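Local coordinates for 433aa long hypothetical phosphoribosylglycinamide formyl transferase (Pyrococcus horikoshii, PDB 2DWC), which is of unknown function in detail but has the ATP-grasp fold of its family and binds ADP in a nucleotide pocket, at residues 210-215 / 295-300; 302-305 / 311-314; 305-310 / 314-319. All coordinates share one frame; numbering follows the deposited sequence.

Interaction 1: residues 210-215 / 295-300; sequences EVTELA and RPHDTG. With ADP (adenosine-5'-diphosphate), chain H.
Thr212 reaches from strand 209-219 to Thr299 in the loop that follows strand 286-293, and the two hydroxyls meet. Traced outward, CB of Thr212 heads for the loop and lies 3.4 Å from Thr299 OG1. Of its two branches, the methyl CG2 is the more distant, at 3.7 Å from the same Thr299 OG1, whereas OG1 of Thr212 makes the bond itself, accepting from Thr299 OG1 at 2.8 Å. Thr212 OG1 is itself hydrogen-bonded to Glu279 OE2, so both of its polar roles are used, which suits a small hydroxyl residue. Thr299 OG1 sits between its own backbone N and carbonyl carbon (chi1 61°), and from there it also lies in the plane of the His297 ring, at its edge. Asp298 OD2 sits over one face of that imidazole, 3.3 Å above the plane and offset toward the rim. Further along, Leu214, the centre of an inverse gamma turn, sends CD1 to within 3.9 Å of Gly300 CA, and the bare alpha carbon of the glycine lets a branched aliphatic side chain pack directly on the backbone. At the other end of the strand segment the extended Glu210 side chain turns to the nucleotide. Its OE1 accepts from ADP O2' at 2.7 Å and its OE2 from O3', the latter at a modelled separation so short that its exact value is doubtful. A carboxylate suits this place because its two oxygens match the spacing of two neighbouring ribose hydroxyls. Here the loop after strand 286-293 lies behind the strand; a strand-borne glutamate that binds the ribose hydroxyls is characteristic of ATP-grasp proteins.

Interaction 2: residues 302-305 / 311-314; sequences VTLA and FSEF
With chi1 at 64°, Thr303 holds OG1 between its backbone N and carbonyl carbon; Leu304, by contrast, has CG anti to its carbonyl carbon, which swings the branched end toward Phe314. From its position Thr303 OG1 accepts from the amide of Glu313 at 2.8 Å from Glu313 N, with a fairly straight N-H...O angle of 160°. The same OG1 is bonded to Gly300 O, so one hydroxyl links the backbone of the preceding turn to the start of helix 313-322. The Glu313 side chain crosses that of Thr303 at about a right angle, with CG 3.5 Å from Thr303 OG1. Ser312, the N-cap, adds a weak bond in which its OG accepts from Phe314 N at 3.1 Å. Beside these polar bonds the chemistry turns apolar. Leu304 CD2 comes to 3.7 Å from Phe314 CD2, meeting the ring at its edge, near the plane, while a face of the ring is occupied by Glu313 CG, 3.7 Å above its centre. Phe314 also packs on Leu30 and Ile34 of helix 29-40. Small hydroxyl residues thus supply acceptors where first-turn amides lack a preceding helical carbonyl, and the leucine–phenylalanine pair packs beside that turn; the helix start is therefore held jointly by its own cap and by a threonine from the preceding helix.

Interaction 3: residues 305-310 / 314-319; sequences ASHPPG and FALHLR
Van der Waals contact comes first, between His307 and Leu316, whose side chains cross at about a right angle. Leu316 CD1 approaches the imidazole at its edge, near the ring plane, 3.9 Å from His307 ND1 and 4.0 Å from His307 CE1. The ring is fixed in this position in part by its bond from ND1 to Phe311 O, and it also meets the ring of Phe337. Close packing against the backbone is the second kind: the methyl CB of Ala315 lies 3.2 Å from Gly310 O and 3.4 Å from Gly310 C, a snug fit in which a single methyl group allows the loop to run close beside the helix. Gly310 has a positive phi of 77°, a conformation that glycine adopts readily and that lets the chain turn here. The third kind is solvent-mediated. A water donates to Gly310 O at 2.7 Å and accepts from Arg319 NH1 at 2.9 Å, lying in the guanidinium plane, at its edge. The arginine chain bends at chi3 (67°) to bring this end round, and Arg319 NH2 is bonded in addition to Pro325 O, so the guanidinium meets one carbonyl directly and another, Gly310 O, through the water. Pro308 packs on Trp393 of the second subunit. Overall this is a short loop joining helix 303-306 to helix 313-322 within the ATP-grasp protein, a Pro-Pro-Gly connection that passes beside the first turns of the second helix, at Ala315 and Leu316.

Overall arrangement
Moving along the chain from interaction 1, where the sheet carries Glu210 to the ADP ribose, one leaves the nucleotide pocket for the two successive helices used by interactions 2 and 3. Glu313 makes the step: its OE2 lies 3.1 Å from His297 N, a probable hydrogen bond, and packs 3.4 Å from Leu214 CD2. Pro296 reaches further, with CD 3.5 Å from His317 CD2. The centres of interactions 1 and 2 are about 10 Å apart, whereas the centres of interactions 2 and 3, which use the same two helices, are about 5 Å apart. Both of these touch the second subunit, so the three contacts span from ligand pocket to subunit interface.

Interaction 1: residues 210-215 / 295-300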
ATOM      1  N   GLU B 210      20.133 -14.075 -13.539  1.00 25.21           N
ATOM      2  CA  GLU B 210      18.838 -14.309 -14.186  1.00 24.33           C
ATOM      3  C   GLU B 210      18.047 -13.043 -13.908  1.00 26.48           C
ATOM      4  O   GLU B 210      18.166 -12.459 -12.822  1.00 24.66           O
ATOM      5  CB  GLU B 210      18.092 -15.458 -13.526  1.00 29.38           C
ATOM      6  CG  GLU B 210      18.864 -16.709 -13.302  1.00 43.09           C
ATOM      7  CD  GLU B 210      17.995 -17.785 -12.695  1.00 40.63           C
ATOM      8  OE1 GLU B 210      18.490 -18.492 -11.802  1.00 40.79           O
ATOM      9  OE2 GLU B 210      16.815 -17.924 -13.119  1.00 44.28           O
ATOM     10  N   VAL B 211      17.226 -12.626 -14.862  1.00 25.03           N
ATOM     11  CA  VAL B 211      16.432 -11.416 -14.672  1.00 23.07           C
ATOM     12  C   VAL B 211      14.974 -11.648 -15.054  1.00 21.75           C
ATOM     13  O   VAL B 211      14.648 -12.503 -15.868  1.00 24.42           O
ATOM     14  CB  VAL B 211      16.947 -10.245 -15.528  1.00 29.63           C
ATOM     15  CG1 VAL B 211      18.388  -9.860 -15.119  1.00 29.82           C
ATOM     16  CG2 VAL B 211      16.899 -10.644 -16.983  1.00 26.23           C
ATOM     17  N   THR B 212      14.093 -10.886 -14.420  1.00 20.85           N
ATOM     18  CA  THR B 212      12.670 -10.969 -14.752  1.00 17.65           C
ATOM     19  C   THR B 212      12.355  -9.613 -15.334  1.00 18.61           C
ATOM     20  O   THR B 212      12.627  -8.591 -14.675  1.00 20.97           O
ATOM     21  CB  THR B 212      11.789 -11.085 -13.487  1.00 21.15           C
ATOM     22  OG1 THR B 212      12.123 -12.269 -12.739  1.00 23.67           O
ATOM     23  CG2 THR B 212      10.326 -11.177 -13.904  1.00 23.32           C
ATOM     24  N   GLU B 213      11.885  -9.564 -16.588  1.00 17.83           N
ATOM     25  CA  GLU B 213      11.479  -8.293 -17.157  1.00 17.31           C
ATOM     26  C   GLU B 213       9.951  -8.225 -17.019  1.00 17.82           C
ATOM     27  O   GLU B 213       9.215  -9.047 -17.616  1.00 19.21           O
ATOM     28  CB  GLU B 213      11.875  -8.181 -18.637  1.00 20.71           C
ATOM     29  CG  GLU B 213      11.427  -6.867 -19.268  1.00 17.49           C
ATOM     30  CD  GLU B 213      11.882  -5.631 -18.491  1.00 20.70           C
ATOM     31  OE1 GLU B 213      13.020  -5.653 -17.981  1.00 20.63           O
ATOM     32  OE2 GLU B 213      11.118  -4.626 -18.403  1.00 19.38           O
ATOM     33  N   LEU B 214       9.480  -7.234 -16.250  1.00 18.85           N
ATOM     34  CA  LEU B 214       8.042  -7.093 -15.972  1.00 19.25           C
ATOM     35  C   LEU B 214       7.314  -6.261 -16.994  1.00 18.04           C
ATOM     36  O   LEU B 214       6.706  -5.235 -16.667  1.00 17.67           O
ATOM     37  CB  LEU B 214       7.891  -6.496 -14.564  1.00 18.81           C
ATOM     38  CG  LEU B 214       8.448  -7.417 -13.467  1.00 25.11           C
ATOM     39  CD1 LEU B 214       8.616  -6.604 -12.152  1.00 21.55           C
ATOM     40  CD2 LEU B 214       7.508  -8.639 -13.273  1.00 26.71           C
ATOM     41  N   ALA B 215       7.373  -6.692 -18.263  1.00 20.60           N
ATOM     42  CA  ALA B 215       6.709  -5.950 -19.352  1.00 19.01           C
ATOM     43  C   ALA B 215       5.186  -5.882 -19.123  1.00 16.93           C
ATOM     44  O   ALA B 215       4.556  -6.875 -18.755  1.00 21.03           O
ATOM     45  CB  ALA B 215       6.985  -6.644 -20.687  1.00 20.74           C
ATOM     46  N   ARG B 295       1.576 -13.117 -15.745  1.00 19.74           N
ATOM     47  CA  ARG B 295       0.956 -12.470 -14.583  1.00 18.35           C
ATOM     48  C   ARG B 295       2.068 -12.003 -13.691  1.00 19.81           C
ATOM     49  O   ARG B 295       3.234 -12.341 -13.917  1.00 20.33           O
ATOM     50  CB  ARG B 295       0.111 -13.532 -13.830  1.00 18.89           C
ATOM     51  CG  ARG B 295       0.849 -14.829 -13.424  1.00 23.45           C
ATOM     52  CD  ARG B 295      -0.200 -15.846 -12.844  1.00 34.76           C
ATOM     53  NE  ARG B 295      -0.019 -17.147 -13.451  1.00 48.52           N
ATOM     54  CZ  ARG B 295      -0.723 -17.671 -14.462  1.00 49.63           C
ATOM     55  NH1 ARG B 295      -1.770 -17.062 -15.090  1.00 25.94           N
ATOM     56  NH2 ARG B 295      -0.312 -18.844 -14.896  1.00 51.01           N
ATOM     57  N   PRO B 296       1.730 -11.237 -12.643  1.00 19.51           N
ATOM     58  CA  PRO B 296       2.708 -10.734 -11.673  1.00 19.67           C
ATOM     59  C   PRO B 296       3.481 -11.973 -11.160  1.00 20.38           C
ATOM     60  O   PRO B 296       2.923 -13.075 -11.042  1.00 21.55           O
ATOM     61  CB  PRO B 296       1.828 -10.139 -10.572  1.00 19.10           C
ATOM     62  CG  PRO B 296       0.653  -9.566 -11.337  1.00 20.06           C
ATOM     63  CD  PRO B 296       0.386 -10.626 -12.436  1.00 20.10           C
ATOM     64  N   HIS B 297       4.754 -11.789 -10.852  1.00 16.06           N
ATOM     65  CA  HIS B 297       5.621 -12.873 -10.457  1.00 20.21           C
ATOM     66  C   HIS B 297       6.261 -12.535  -9.102  1.00 19.35           C
ATOM     67  O   HIS B 297       6.500 -11.347  -8.805  1.00 21.60           O
ATOM     68  CB  HIS B 297       6.712 -12.994 -11.538  1.00 26.85           C
ATOM     69  CG  HIS B 297       7.550 -14.223 -11.423  1.00 26.74           C
ATOM     70  ND1 HIS B 297       7.023 -15.493 -11.537  1.00 33.73           N
ATOM     71  CD2 HIS B 297       8.882 -14.380 -11.233  1.00 29.55           C
ATOM     72  CE1 HIS B 297       7.994 -16.381 -11.419  1.00 36.51           C
ATOM     73  NE2 HIS B 297       9.132 -15.733 -11.233  1.00 30.58           N
ATOM     74  N   ASP B 298       6.596 -13.554  -8.315  1.00 20.08           N
ATOM     75  CA  ASP B 298       7.155 -13.262  -7.012  1.00 19.69           C
ATOM     76  C   ASP B 298       8.404 -12.387  -6.961  1.00 19.64           C
ATOM     77  O   ASP B 298       8.515 -11.541  -6.079  1.00 19.14           O
ATOM     78  CB  ASP B 298       7.350 -14.562  -6.193  1.00 25.22           C
ATOM     79  CG  ASP B 298       8.132 -15.639  -6.934  1.00 34.62           C
ATOM     80  OD1 ASP B 298       8.085 -16.806  -6.468  1.00 26.96           O
ATOM     81  OD2 ASP B 298       8.799 -15.342  -7.953  1.00 26.94           O
ATOM     82  N   THR B 299       9.302 -12.526  -7.932  1.00 20.13           N
ATOM     83  CA  THR B 299      10.535 -11.727  -7.924  1.00 19.19           C
ATOM     84  C   THR B 299      10.189 -10.253  -8.029  1.00 19.01           C
ATOM     85  O   THR B 299      10.928  -9.398  -7.535  1.00 22.55           O
ATOM     86  CB  THR B 299      11.436 -12.126  -9.096  1.00 24.14           C
ATOM     87  OG1 THR B 299      10.740 -11.876 -10.321  1.00 22.47           O
ATOM     88  CG2 THR B 299      11.793 -13.645  -8.987  1.00 24.76           C
ATOM     89  N   GLY B 300       9.040  -9.981  -8.636  1.00 19.49           N
ATOM     90  CA  GLY B 300       8.566  -8.613  -8.799  1.00 18.71           C
ATOM     91  C   GLY B 300       8.101  -7.946  -7.519  1.00 15.74           C
ATOM     92  O   GLY B 300       7.772  -6.772  -7.549  1.00 17.10           O
TER
HETATM   93  PB  ADP H 502      10.810 -23.465 -13.077  1.00 75.03           P
HETATM   94  O1B ADP H 502       9.654 -22.546 -13.179  1.00 77.88           O
HETATM   95  O2B ADP H 502      11.861 -23.391 -11.857  1.00 79.04           O
HETATM   96  O3B ADP H 502      10.837 -24.885 -13.833  1.00 74.12           O
HETATM   97  PA  ADP H 502      13.036 -23.537 -14.782  1.00 45.27           P
HETATM   98  O1A ADP H 502      12.994 -24.991 -14.508  1.00 70.72           O
HETATM   99  O2A ADP H 502      12.959 -23.240 -16.360  1.00 55.90           O
HETATM  100  O3A ADP H 502      11.799 -22.745 -14.123  1.00 70.87           O
HETATM  101  O5' ADP H 502      14.384 -22.859 -14.230  1.00 56.51           O
HETATM  102  C5' ADP H 502      14.717 -22.939 -12.842  1.00 51.07           C
HETATM  103  C4' ADP H 502      16.186 -22.556 -12.666  1.00 55.00           C
HETATM  104  O4' ADP H 502      17.075 -23.588 -13.122  1.00 44.72           O
HETATM  105  C3' ADP H 502      16.500 -21.350 -13.550  1.00 54.03           C
HETATM  106  O3' ADP H 502      16.067 -20.160 -12.887  1.00 56.85           O
HETATM  107  C2' ADP H 502      18.022 -21.450 -13.503  1.00 49.53           C
HETATM  108  O2' ADP H 502      18.478 -21.116 -12.190  1.00 49.12           O
HETATM  109  C1' ADP H 502      18.205 -22.949 -13.746  1.00 47.83           C
HETATM  110  N9  ADP H 502      18.149 -23.265 -15.193  1.00 45.52           N
HETATM  111  C8  ADP H 502      17.082 -23.669 -15.873  1.00 42.23           C
HETATM  112  N7  ADP H 502      17.419 -23.878 -17.147  1.00 34.96           N
HETATM  113  C5  ADP H 502      18.710 -23.609 -17.274  1.00 40.79           C
HETATM  114  C6  ADP H 502      19.608 -23.631 -18.339  1.00 42.75           C
HETATM  115  N6  ADP H 502      19.217 -24.036 -19.542  1.00 32.22           N
HETATM  116  N1  ADP H 502      20.880 -23.268 -18.118  1.00 34.78           N
HETATM  117  C2  ADP H 502      21.291 -22.899 -16.919  1.00 37.62           C
HETATM  118  N3  ADP H 502      20.466 -22.871 -15.885  1.00 40.78           N
HETATM  119  C4  ADP H 502      19.182 -23.216 -16.028  1.00 45.22           C

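Interaction 2: residues 302-305 / 311-314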
ATOM      1  N   VAL B 302       9.841  -6.909  -5.338  1.00 16.61           N
ATOM      2  CA  VAL B 302      10.755  -5.782  -5.075  1.00 16.05           C
ATOM      3  C   VAL B 302      10.128  -4.428  -5.485  1.00 15.50           C
ATOM      4  O   VAL B 302      10.398  -3.385  -4.861  1.00 15.99           O
ATOM      5  CB  VAL B 302      12.092  -5.995  -5.811  1.00 18.05           C
ATOM      6  CG1 VAL B 302      11.896  -6.003  -7.326  1.00 20.28           C
ATOM      7  CG2 VAL B 302      13.077  -4.863  -5.406  1.00 17.14           C
ATOM      8  N   THR B 303       9.240  -4.441  -6.489  1.00 19.10           N
ATOM      9  CA  THR B 303       8.619  -3.197  -6.939  1.00 18.82           C
ATOM     10  C   THR B 303       7.676  -2.543  -5.915  1.00 15.07           C
ATOM     11  O   THR B 303       7.268  -1.393  -6.081  1.00 18.10           O
ATOM     12  CB  THR B 303       7.903  -3.355  -8.293  1.00 19.14           C
ATOM     13  OG1 THR B 303       6.815  -4.277  -8.157  1.00 17.85           O
ATOM     14  CG2 THR B 303       8.912  -3.854  -9.363  1.00 18.97           C
ATOM     15  N   LEU B 304       7.380  -3.271  -4.828  1.00 16.10           N
ATOM     16  CA  LEU B 304       6.608  -2.697  -3.723  1.00 15.64           C
ATOM     17  C   LEU B 304       7.478  -1.576  -3.127  1.00 19.25           C
ATOM     18  O   LEU B 304       6.975  -0.655  -2.484  1.00 21.07           O
ATOM     19  CB  LEU B 304       6.399  -3.767  -2.650  1.00 16.77           C
ATOM     20  CG  LEU B 304       5.418  -4.841  -3.119  1.00 18.10           C
ATOM     21  CD1 LEU B 304       5.345  -5.961  -2.042  1.00 20.99           C
ATOM     22  CD2 LEU B 304       4.012  -4.212  -3.316  1.00 16.91           C
ATOM     23  N   ALA B 305       8.796  -1.657  -3.325  1.00 17.51           N
ATOM     24  CA  ALA B 305       9.632  -0.578  -2.782  1.00 17.28           C
ATOM     25  C   ALA B 305      10.391   0.221  -3.853  1.00 22.68           C
ATOM     26  O   ALA B 305      10.642   1.417  -3.672  1.00 22.75           O
ATOM     27  CB  ALA B 305      10.637  -1.139  -1.746  1.00 20.50           C
ATOM     28  N   PHE B 311       2.318   2.052  -8.162  1.00 16.97           N
ATOM     29  CA  PHE B 311       2.943   1.551  -9.387  1.00 19.56           C
ATOM     30  C   PHE B 311       3.776   0.266  -9.249  1.00 18.37           C
ATOM     31  O   PHE B 311       4.612  -0.018 -10.094  1.00 16.20           O
ATOM     32  CB  PHE B 311       3.766   2.672 -10.042  1.00 20.33           C
ATOM     33  CG  PHE B 311       2.914   3.708 -10.714  1.00 19.55           C
ATOM     34  CD1 PHE B 311       2.758   4.985 -10.166  1.00 17.33           C
ATOM     35  CD2 PHE B 311       2.232   3.392 -11.900  1.00 21.83           C
ATOM     36  CE1 PHE B 311       1.937   5.937 -10.805  1.00 18.08           C
ATOM     37  CE2 PHE B 311       1.413   4.331 -12.541  1.00 18.17           C
ATOM     38  CZ  PHE B 311       1.266   5.601 -11.992  1.00 16.80           C
ATOM     39  N   SER B 312       3.569  -0.505  -8.171  1.00 16.10           N
ATOM     40  CA  SER B 312       4.267  -1.798  -8.076  1.00 12.86           C
ATOM     41  C   SER B 312       3.732  -2.661  -9.222  1.00 14.65           C
ATOM     42  O   SER B 312       2.773  -2.283  -9.898  1.00 16.86           O
ATOM     43  CB  SER B 312       3.882  -2.535  -6.766  1.00 15.38           C
ATOM     44  OG  SER B 312       2.494  -2.910  -6.871  1.00 16.39           O
ATOM     45  N   GLU B 313       4.325  -3.838  -9.421  1.00 14.05           N
ATOM     46  CA  GLU B 313       3.845  -4.695 -10.499  1.00 15.69           C
ATOM     47  C   GLU B 313       2.362  -5.028 -10.300  1.00 16.62           C
ATOM     48  O   GLU B 313       1.661  -5.313 -11.263  1.00 15.75           O
ATOM     49  CB  GLU B 313       4.662  -6.025 -10.609  1.00 13.60           C
ATOM     50  CG  GLU B 313       4.690  -6.854  -9.307  1.00 15.35           C
ATOM     51  CD  GLU B 313       5.135  -8.307  -9.550  1.00 18.78           C
ATOM     52  OE1 GLU B 313       5.386  -9.011  -8.537  1.00 18.89           O
ATOM     53  OE2 GLU B 313       5.197  -8.737 -10.734  1.00 21.00           O
ATOM     54  N   PHE B 314       1.904  -5.047  -9.043  1.00 14.80           N
ATOM     55  CA  PHE B 314       0.493  -5.387  -8.781  1.00 15.04           C
ATOM     56  C   PHE B 314      -0.461  -4.311  -9.234  1.00 15.74           C
ATOM     57  O   PHE B 314      -1.534  -4.615  -9.800  1.00 16.08           O
ATOM     58  CB  PHE B 314       0.362  -5.680  -7.276  1.00 14.44           C
ATOM     59  CG  PHE B 314       1.383  -6.656  -6.819  1.00 14.54           C
ATOM     60  CD1 PHE B 314       1.358  -7.962  -7.278  1.00 18.83           C
ATOM     61  CD2 PHE B 314       2.444  -6.232  -5.994  1.00 14.63           C
ATOM     62  CE1 PHE B 314       2.377  -8.867  -6.947  1.00 20.14           C
ATOM     63  CE2 PHE B 314       3.465  -7.117  -5.645  1.00 18.08           C
ATOM     64  CZ  PHE B 314       3.440  -8.444  -6.127  1.00 17.51           C
TER

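Interaction 3: residues 305-310 / 314-319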
ATOM      1  N   ALA B 305       8.796  -1.657  -3.325  1.00 17.51           N
ATOM      2  CA  ALA B 305       9.632  -0.578  -2.782  1.00 17.28           C
ATOM      3  C   ALA B 305      10.391   0.221  -3.853  1.00 22.68           C
ATOM      4  O   ALA B 305      10.642   1.417  -3.672  1.00 22.75           O
ATOM      5  CB  ALA B 305      10.637  -1.139  -1.746  1.00 20.50           C
ATOM      6  N   SER B 306      10.775  -0.440  -4.941  1.00 17.42           N
ATOM      7  CA  SER B 306      11.557   0.252  -5.990  1.00 16.90           C
ATOM      8  C   SER B 306      10.718   1.062  -6.952  1.00 22.46           C
ATOM      9  O   SER B 306      11.239   1.929  -7.630  1.00 21.99           O
ATOM     10  CB  SER B 306      12.402  -0.766  -6.750  1.00 20.45           C
ATOM     11  OG  SER B 306      11.551  -1.741  -7.313  1.00 18.90           O
ATOM     12  N   HIS B 307       9.419   0.768  -7.065  1.00 19.01           N
ATOM     13  CA  HIS B 307       8.561   1.606  -7.883  1.00 18.27           C
ATOM     14  C   HIS B 307       7.827   2.590  -6.984  1.00 20.87           C
ATOM     15  O   HIS B 307       7.680   2.336  -5.780  1.00 20.89           O
ATOM     16  CB  HIS B 307       7.523   0.773  -8.645  1.00 19.77           C
ATOM     17  CG  HIS B 307       8.076   0.113  -9.874  1.00 16.76           C
ATOM     18  ND1 HIS B 307       7.277  -0.543 -10.780  1.00 18.18           N
ATOM     19  CD2 HIS B 307       9.354  -0.049 -10.309  1.00 16.40           C
ATOM     20  CE1 HIS B 307       8.035  -1.088 -11.722  1.00 19.01           C
ATOM     21  NE2 HIS B 307       9.300  -0.802 -11.460  1.00 19.51           N
ATOM     22  N   PRO B 308       7.319   3.699  -7.553  1.00 18.41           N
ATOM     23  CA  PRO B 308       6.592   4.697  -6.756  1.00 19.76           C
ATOM     24  C   PRO B 308       5.218   4.180  -6.295  1.00 24.02           C
ATOM     25  O   PRO B 308       4.742   3.168  -6.773  1.00 19.91           O
ATOM     26  CB  PRO B 308       6.527   5.914  -7.688  1.00 23.82           C
ATOM     27  CG  PRO B 308       6.666   5.370  -9.071  1.00 30.90           C
ATOM     28  CD  PRO B 308       7.513   4.123  -8.960  1.00 23.11           C
ATOM     29  N   PRO B 309       4.578   4.862  -5.324  1.00 22.20           N
ATOM     30  CA  PRO B 309       3.280   4.411  -4.841  1.00 22.99           C
ATOM     31  C   PRO B 309       2.233   4.296  -5.948  1.00 23.28           C
ATOM     32  O   PRO B 309       2.172   5.128  -6.865  1.00 26.27           O
ATOM     33  CB  PRO B 309       2.920   5.456  -3.773  1.00 34.46           C
ATOM     34  CG  PRO B 309       3.688   6.648  -4.164  1.00 32.62           C
ATOM     35  CD  PRO B 309       4.989   6.128  -4.677  1.00 25.19           C
ATOM     36  N   GLY B 310       1.457   3.217  -5.872  1.00 22.17           N
ATOM     37  CA  GLY B 310       0.436   2.977  -6.884  1.00 22.81           C
ATOM     38  C   GLY B 310       1.033   2.446  -8.182  1.00 18.48           C
ATOM     39  O   GLY B 310       0.335   2.407  -9.194  1.00 19.00           O
ATOM     40  N   PHE B 314       1.904  -5.047  -9.043  1.00 14.80           N
ATOM     41  CA  PHE B 314       0.493  -5.387  -8.781  1.00 15.04           C
ATOM     42  C   PHE B 314      -0.461  -4.311  -9.234  1.00 15.74           C
ATOM     43  O   PHE B 314      -1.534  -4.615  -9.800  1.00 16.08           O
ATOM     44  CB  PHE B 314       0.362  -5.680  -7.276  1.00 14.44           C
ATOM     45  CG  PHE B 314       1.383  -6.656  -6.819  1.00 14.54           C
ATOM     46  CD1 PHE B 314       1.358  -7.962  -7.278  1.00 18.83           C
ATOM     47  CD2 PHE B 314       2.444  -6.232  -5.994  1.00 14.63           C
ATOM     48  CE1 PHE B 314       2.377  -8.867  -6.947  1.00 20.14           C
ATOM     49  CE2 PHE B 314       3.465  -7.117  -5.645  1.00 18.08           C
ATOM     50  CZ  PHE B 314       3.440  -8.444  -6.127  1.00 17.51           C
ATOM     51  N   ALA B 315      -0.087  -3.055  -8.980  1.00 17.92           N
ATOM     52  CA  ALA B 315      -0.880  -1.929  -9.388  1.00 16.96           C
ATOM     53  C   ALA B 315      -0.757  -1.757 -10.916  1.00 14.44           C
ATOM     54  O   ALA B 315      -1.722  -1.343 -11.553  1.00 16.85           O
ATOM     55  CB  ALA B 315      -0.387  -0.633  -8.671  1.00 18.36           C
ATOM     56  N   LEU B 316       0.406  -2.091 -11.481  1.00 14.00           N
ATOM     57  CA  LEU B 316       0.565  -1.967 -12.956  1.00 16.04           C
ATOM     58  C   LEU B 316      -0.369  -2.988 -13.600  1.00 16.81           C
ATOM     59  O   LEU B 316      -1.043  -2.689 -14.573  1.00 15.48           O
ATOM     60  CB  LEU B 316       1.994  -2.266 -13.390  1.00 15.69           C
ATOM     61  CG  LEU B 316       2.962  -1.130 -13.026  1.00 17.01           C
ATOM     62  CD1 LEU B 316       4.405  -1.582 -13.238  1.00 15.66           C
ATOM     63  CD2 LEU B 316       2.642   0.126 -13.887  1.00 17.76           C
ATOM     64  N   HIS B 317      -0.394  -4.194 -13.047  1.00 17.16           N
ATOM     65  CA  HIS B 317      -1.275  -5.238 -13.585  1.00 17.40           C
ATOM     66  C   HIS B 317      -2.725  -4.805 -13.472  1.00 16.91           C
ATOM     67  O   HIS B 317      -3.493  -4.922 -14.418  1.00 16.35           O
ATOM     68  CB  HIS B 317      -1.087  -6.538 -12.774  1.00 15.46           C
ATOM     69  CG  HIS B 317      -1.670  -7.761 -13.407  1.00 16.59           C
ATOM     70  ND1 HIS B 317      -1.395  -8.148 -14.702  1.00 16.12           N
ATOM     71  CD2 HIS B 317      -2.465  -8.727 -12.884  1.00 16.09           C
ATOM     72  CE1 HIS B 317      -1.979  -9.309 -14.947  1.00 21.70           C
ATOM     73  NE2 HIS B 317      -2.638  -9.687 -13.859  1.00 16.11           N
ATOM     74  N   LEU B 318      -3.123  -4.362 -12.281  1.00 15.67           N
ATOM     75  CA  LEU B 318      -4.518  -3.971 -12.074  1.00 17.08           C
ATOM     76  C   LEU B 318      -4.944  -2.851 -13.037  1.00 19.87           C
ATOM     77  O   LEU B 318      -6.020  -2.892 -13.648  1.00 16.06           O
ATOM     78  CB  LEU B 318      -4.724  -3.505 -10.625  1.00 17.56           C
ATOM     79  CG  LEU B 318      -6.152  -3.026 -10.336  1.00 19.59           C
ATOM     80  CD1 LEU B 318      -7.125  -4.208 -10.437  1.00 16.01           C
ATOM     81  CD2 LEU B 318      -6.209  -2.406  -8.935  1.00 22.70           C
ATOM     82  N   ARG B 319      -4.112  -1.826 -13.131  1.00 14.81           N
ATOM     83  CA  ARG B 319      -4.459  -0.725 -14.034  1.00 15.86           C
ATOM     84  C   ARG B 319      -4.594  -1.239 -15.458  1.00 16.24           C
ATOM     85  O   ARG B 319      -5.562  -0.927 -16.157  1.00 15.85           O
ATOM     86  CB  ARG B 319      -3.380   0.382 -13.948  1.00 17.02           C
ATOM     87  CG  ARG B 319      -3.550   1.199 -12.615  1.00 16.93           C
ATOM     88  CD  ARG B 319      -2.377   2.110 -12.342  1.00 19.62           C
ATOM     89  NE  ARG B 319      -2.296   3.174 -13.333  1.00 21.85           N
ATOM     90  CZ  ARG B 319      -2.195   4.485 -13.055  1.00 23.25           C
ATOM     91  NH1 ARG B 319      -2.181   4.930 -11.811  1.00 20.38           N
ATOM     92  NH2 ARG B 319      -2.062   5.371 -14.049  1.00 16.61           N
TER
HETATM   93  O   HOH W   1      -2.046   3.601  -9.234  1.00 20.51           O